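Long-range contact in dipeptidase AC. Metallo peptidase. MEROPS family M19 (Rhodobacter sphaeroides, PDB 3LY0), which probably hydrolyses dipeptides as a zinc-dependent metallodipeptidase of the M19 family, here holding a phosphinate mimic of L-Ala-D-Ala: residues R276-V285 and A310-D318. Numbering follows the deposited sequence.
Sequences RSAEMGWEPV and ATIPQGIAD
P313 and M280 pack against each other at the tight part of this contact: SD lies 3.9 Å from CG of the proline ring, and CG and CE of the methionine also touch that ring. M280 gets there because its CG stands between the backbone N and the carbonyl carbon (chi1 58°); with chi2 extended this carries SD to the proline, and the bend at chi3 lays CE against CG of P313. L270 of helix 267-270 touches both residues, and V285 closes in from helix 283-296. Next along, the edge of the W282 indole meets I316, with CZ3 3.7 Å from CG1, while CH2 lies against the G315 backbone, 3.5 Å from its O. A324, L325 and A328 of helix 322-332 also touch the indole. An alanine in place of W282 would probably open a gap between I316 and that helix and leave the G315 turn without its cover. In the TIM-barrel fold of the M19 family, this joins the loop that follows strand 301-303, whose A310 touches the bound phosphinate, to the loop leading into helix 283-296. The backbone tie is Q314 N, which donates to A278 O at 2.9 Å; beside it, CB of A278 lies 3.3 Å from I312 O. Beyond it the contact loosens toward solvent. Q314, extended beyond CG, runs alongside the 278-280 backbone, and its NE2 makes only a weak bond to M280 O at 3.4 Å; a water bridges that same oxygen to G315 N. At the other end, R276 NH1 comes within 3.2 Å of T311 OG1, but the guanidinium's main partner is D75, salt-bridged through NE.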
ATOM      1  N   ARG A 276      -9.967  -7.976  13.874  1.00 16.15           N
ATOM      2  CA  ARG A 276      -9.062  -8.601  12.908  1.00 17.05           C
ATOM      3  C   ARG A 276      -9.643  -9.827  12.175  1.00 18.34           C
ATOM      4  O   ARG A 276      -9.100 -10.256  11.152  1.00 20.66           O
ATOM      5  CB  ARG A 276      -7.750  -8.977  13.606  1.00 19.02           C
ATOM      6  CG  ARG A 276      -6.621  -9.359  12.668  1.00 18.85           C
ATOM      7  CD  ARG A 276      -5.342  -9.664  13.436  1.00 23.72           C
ATOM      8  NE  ARG A 276      -5.467 -10.891  14.211  1.00 29.33           N
ATOM      9  CZ  ARG A 276      -5.033 -12.078  13.802  1.00 31.35           C
ATOM     10  NH1 ARG A 276      -4.433 -12.192  12.628  1.00 33.62           N
ATOM     11  NH2 ARG A 276      -5.192 -13.147  14.569  1.00 34.11           N
ATOM     12  N   SER A 277     -10.732 -10.383  12.688  1.00 21.16           N
ATOM     13  CA  SER A 277     -11.292 -11.624  12.146  1.00 19.91           C
ATOM     14  C   SER A 277     -11.667 -11.576  10.657  1.00 18.17           C
ATOM     15  O   SER A 277     -12.346 -10.654  10.200  1.00 17.09           O
ATOM     16  CB  SER A 277     -12.514 -12.043  12.958  1.00 22.13           C
ATOM     17  OG  SER A 277     -13.161 -13.146  12.352  1.00 21.80           O
ATOM     18  N   ALA A 278     -11.235 -12.594   9.917  1.00 16.02           N
ATOM     19  CA  ALA A 278     -11.580 -12.741   8.508  1.00 15.64           C
ATOM     20  C   ALA A 278     -13.042 -13.142   8.280  1.00 15.20           C
ATOM     21  O   ALA A 278     -13.493 -13.199   7.132  1.00 15.20           O
ATOM     22  CB  ALA A 278     -10.654 -13.761   7.846  1.00 14.18           C
ATOM     23  N   GLU A 279     -13.770 -13.436   9.361  1.00 16.94           N
ATOM     24  CA  GLU A 279     -15.162 -13.882   9.260  1.00 18.55           C
ATOM     25  C   GLU A 279     -16.101 -12.694   9.090  1.00 17.40           C
ATOM     26  O   GLU A 279     -16.606 -12.121  10.062  1.00 19.51           O
ATOM     27  CB  GLU A 279     -15.555 -14.717  10.485  1.00 19.46           C
ATOM     28  CG  GLU A 279     -17.024 -15.122  10.516  1.00 28.82           C
ATOM     29  CD  GLU A 279     -17.407 -15.838  11.802  1.00 31.59           C
ATOM     30  OE1 GLU A 279     -18.600 -15.790  12.178  1.00 37.07           O
ATOM     31  OE2 GLU A 279     -16.514 -16.438  12.441  1.00 38.42           O
ATOM     32  N   MET A 280     -16.313 -12.326   7.832  1.00 17.15           N
ATOM     33  CA  MET A 280     -17.105 -11.164   7.470  1.00 16.10           C
ATOM     34  C   MET A 280     -17.588 -11.371   6.044  1.00 14.93           C
ATOM     35  O   MET A 280     -17.092 -12.242   5.334  1.00 18.35           O
ATOM     36  CB  MET A 280     -16.255  -9.892   7.539  1.00 15.32           C
ATOM     37  CG  MET A 280     -15.013  -9.923   6.628  1.00 15.19           C
ATOM     38  SD  MET A 280     -13.931  -8.458   6.753  1.00 11.44           S
ATOM     39  CE  MET A 280     -14.824  -7.262   5.780  1.00 19.01           C
ATOM     40  N   GLY A 281     -18.550 -10.557   5.628  1.00 16.84           N
ATOM     41  CA  GLY A 281     -19.081 -10.647   4.281  1.00 18.36           C
ATOM     42  C   GLY A 281     -18.641  -9.487   3.410  1.00 16.91           C
ATOM     43  O   GLY A 281     -17.691  -8.767   3.737  1.00 15.85           O
ATOM     44  N   TRP A 282     -19.332  -9.304   2.291  1.00 15.21           N
ATOM     45  CA  TRP A 282     -19.000  -8.230   1.351  1.00 13.98           C
ATOM     46  C   TRP A 282     -19.464  -6.838   1.801  1.00 14.21           C
ATOM     47  O   TRP A 282     -18.934  -5.827   1.333  1.00 14.66           O
ATOM     48  CB  TRP A 282     -19.573  -8.532  -0.038  1.00 13.54           C
ATOM     49  CG  TRP A 282     -19.001  -9.747  -0.672  1.00 15.27           C
ATOM     50  CD1 TRP A 282     -19.676 -10.887  -1.014  1.00 15.13           C
ATOM     51  CD2 TRP A 282     -17.633  -9.965  -1.043  1.00 13.50           C
ATOM     52  NE1 TRP A 282     -18.816 -11.792  -1.581  1.00 16.01           N
ATOM     53  CE2 TRP A 282     -17.554 -11.255  -1.604  1.00 15.83           C
ATOM     54  CE3 TRP A 282     -16.468  -9.197  -0.951  1.00 14.20           C
ATOM     55  CZ2 TRP A 282     -16.359 -11.795  -2.073  1.00 16.91           C
ATOM     56  CZ3 TRP A 282     -15.283  -9.737  -1.423  1.00 15.60           C
ATOM     57  CH2 TRP A 282     -15.237 -11.020  -1.970  1.00 15.45           C
ATOM     58  N   GLU A 283     -20.461  -6.771   2.682  1.00 15.32           N
ATOM     59  CA  GLU A 283     -21.046  -5.483   3.061  1.00 13.82           C
ATOM     60  C   GLU A 283     -20.019  -4.417   3.474  1.00 14.00           C
ATOM     61  O   GLU A 283     -20.101  -3.276   3.027  1.00 13.84           O
ATOM     62  CB  GLU A 283     -22.074  -5.637   4.196  1.00 18.24           C
ATOM     63  CG  GLU A 283     -23.299  -6.495   3.925  1.00 28.30           C
ATOM     64  CD  GLU A 283     -24.200  -6.582   5.155  1.00 33.93           C
ATOM     65  OE1 GLU A 283     -23.829  -6.005   6.204  1.00 36.52           O
ATOM     66  OE2 GLU A 283     -25.275  -7.219   5.085  1.00 29.31           O
ATOM     67  N   PRO A 284     -19.068  -4.771   4.355  1.00 14.14           N
ATOM     68  CA  PRO A 284     -18.135  -3.718   4.782  1.00 15.32           C
ATOM     69  C   PRO A 284     -17.228  -3.244   3.649  1.00 12.86           C
ATOM     70  O   PRO A 284     -16.857  -2.069   3.600  1.00 12.69           O
ATOM     71  CB  PRO A 284     -17.305  -4.404   5.882  1.00 14.93           C
ATOM     72  CG  PRO A 284     -18.200  -5.532   6.369  1.00 15.78           C
ATOM     73  CD  PRO A 284     -18.899  -6.010   5.136  1.00 15.43           C
ATOM     74  N   VAL A 285     -16.864  -4.149   2.752  1.00 12.84           N
ATOM     75  CA  VAL A 285     -16.038  -3.780   1.603  1.00 10.75           C
ATOM     76  C   VAL A 285     -16.775  -2.740   0.755  1.00 13.64           C
ATOM     77  O   VAL A 285     -16.222  -1.706   0.397  1.00 13.30           O
ATOM     78  CB  VAL A 285     -15.708  -5.007   0.745  1.00 13.69           C
ATOM     79  CG1 VAL A 285     -14.960  -4.599  -0.524  1.00 14.65           C
ATOM     80  CG2 VAL A 285     -14.888  -6.021   1.556  1.00 16.47           C
ATOM     81  N   ALA A 310      -1.471  -8.284   5.786  1.00 11.93           N
ATOM     82  CA  ALA A 310      -2.566  -8.249   6.754  1.00 12.33           C
ATOM     83  C   ALA A 310      -3.527  -9.408   6.543  1.00 12.92           C
ATOM     84  O   ALA A 310      -3.547 -10.022   5.485  1.00 15.21           O
ATOM     85  CB  ALA A 310      -3.317  -6.935   6.625  1.00 17.24           C
ATOM     86  N   THR A 311      -4.347  -9.692   7.549  1.00 13.23           N
ATOM     87  CA  THR A 311      -5.449 -10.633   7.369  1.00 13.09           C
ATOM     88  C   THR A 311      -6.538  -9.947   6.550  1.00 12.71           C
ATOM     89  O   THR A 311      -6.890  -8.798   6.831  1.00 12.11           O
ATOM     90  CB  THR A 311      -6.042 -11.066   8.719  1.00 15.42           C
ATOM     91  OG1 THR A 311      -5.017 -11.700   9.494  1.00 20.91           O
ATOM     92  CG2 THR A 311      -7.194 -12.049   8.510  1.00 16.71           C
ATOM     93  N   ILE A 312      -7.075 -10.652   5.554  1.00 12.95           N
ATOM     94  CA  ILE A 312      -8.079 -10.078   4.653  1.00 11.07           C
ATOM     95  C   ILE A 312      -9.386 -10.886   4.743  1.00 12.87           C
ATOM     96  O   ILE A 312      -9.405 -11.949   5.370  1.00 14.79           O
ATOM     97  CB  ILE A 312      -7.529  -9.990   3.195  1.00 12.16           C
ATOM     98  CG1 ILE A 312      -7.338 -11.390   2.594  1.00 13.26           C
ATOM     99  CG2 ILE A 312      -6.217  -9.204   3.174  1.00 12.54           C
ATOM    100  CD1 ILE A 312      -6.818 -11.395   1.147  1.00 13.16           C
ATOM    101  N   PRO A 313     -10.477 -10.388   4.138  1.00 12.59           N
ATOM    102  CA  PRO A 313     -11.771 -11.072   4.292  1.00 13.59           C
ATOM    103  C   PRO A 313     -11.755 -12.487   3.726  1.00 13.13           C
ATOM    104  O   PRO A 313     -11.135 -12.741   2.699  1.00 12.35           O
ATOM    105  CB  PRO A 313     -12.737 -10.193   3.482  1.00 12.68           C
ATOM    106  CG  PRO A 313     -12.048  -8.844   3.401  1.00 13.36           C
ATOM    107  CD  PRO A 313     -10.592  -9.173   3.314  1.00 13.46           C
ATOM    108  N   GLN A 314     -12.459 -13.399   4.393  1.00 14.53           N
ATOM    109  CA  GLN A 314     -12.513 -14.785   3.946  1.00 15.61           C
ATOM    110  C   GLN A 314     -13.003 -14.932   2.502  1.00 14.35           C
ATOM    111  O   GLN A 314     -12.581 -15.845   1.792  1.00 13.89           O
ATOM    112  CB  GLN A 314     -13.379 -15.623   4.896  1.00 17.34           C
ATOM    113  CG  GLN A 314     -14.851 -15.219   4.918  1.00 19.82           C
ATOM    114  CD  GLN A 314     -15.640 -15.896   6.029  1.00 26.33           C
ATOM    115  OE1 GLN A 314     -15.109 -16.726   6.768  1.00 30.98           O
ATOM    116  NE2 GLN A 314     -16.915 -15.537   6.152  1.00 27.89           N
ATOM    117  N   GLY A 315     -13.871 -14.017   2.069  1.00 13.63           N
ATOM    118  CA  GLY A 315     -14.412 -14.039   0.717  1.00 15.69           C
ATOM    119  C   GLY A 315     -13.392 -13.732  -0.367  1.00 13.79           C
ATOM    120  O   GLY A 315     -13.587 -14.081  -1.531  1.00 15.04           O
ATOM    121  N   ILE A 316     -12.309 -13.058   0.017  1.00 12.04           N
ATOM    122  CA  ILE A 316     -11.194 -12.822  -0.900  1.00 12.24           C
ATOM    123  C   ILE A 316     -10.108 -13.877  -0.682  1.00 12.45           C
ATOM    124  O   ILE A 316      -9.734 -14.581  -1.616  1.00 14.22           O
ATOM    125  CB  ILE A 316     -10.610 -11.408  -0.725  1.00 10.32           C
ATOM    126  CG1 ILE A 316     -11.691 -10.351  -0.976  1.00 14.03           C
ATOM    127  CG2 ILE A 316      -9.445 -11.182  -1.688  1.00 11.95           C
ATOM    128  CD1 ILE A 316     -11.254  -8.921  -0.650  1.00 13.85           C
ATOM    129  N   ALA A 317      -9.623 -13.981   0.555  1.00 14.01           N
ATOM    130  CA  ALA A 317      -8.686 -15.035   0.991  1.00 12.67           C
ATOM    131  C   ALA A 317      -7.249 -14.926   0.476  1.00 13.03           C
ATOM    132  O   ALA A 317      -6.296 -15.118   1.233  1.00 14.46           O
ATOM    133  CB  ALA A 317      -9.256 -16.430   0.703  1.00 16.80           C
ATOM    134  N   ASP A 318      -7.091 -14.637  -0.808  1.00 13.61           N
ATOM    135  CA  ASP A 318      -5.772 -14.446  -1.399  1.00 11.60           C
ATOM    136  C   ASP A 318      -6.008 -13.832  -2.767  1.00 11.06           C
ATOM    137  O   ASP A 318      -7.135 -13.452  -3.086  1.00 12.73           O
ATOM    138  CB  ASP A 318      -5.028 -15.775  -1.508  1.00 12.45           C
ATOM    139  CG  ASP A 318      -5.857 -16.853  -2.174  1.00 16.49           C
ATOM    140  OD1 ASP A 318      -6.281 -16.650  -3.330  1.00 16.41           O
ATOM    141  OD2 ASP A 318      -6.099 -17.893  -1.528  1.00 23.20           O
TER
HETATM  142  O   HOH W   1     -15.527 -12.028   3.002  1.00 18.56           O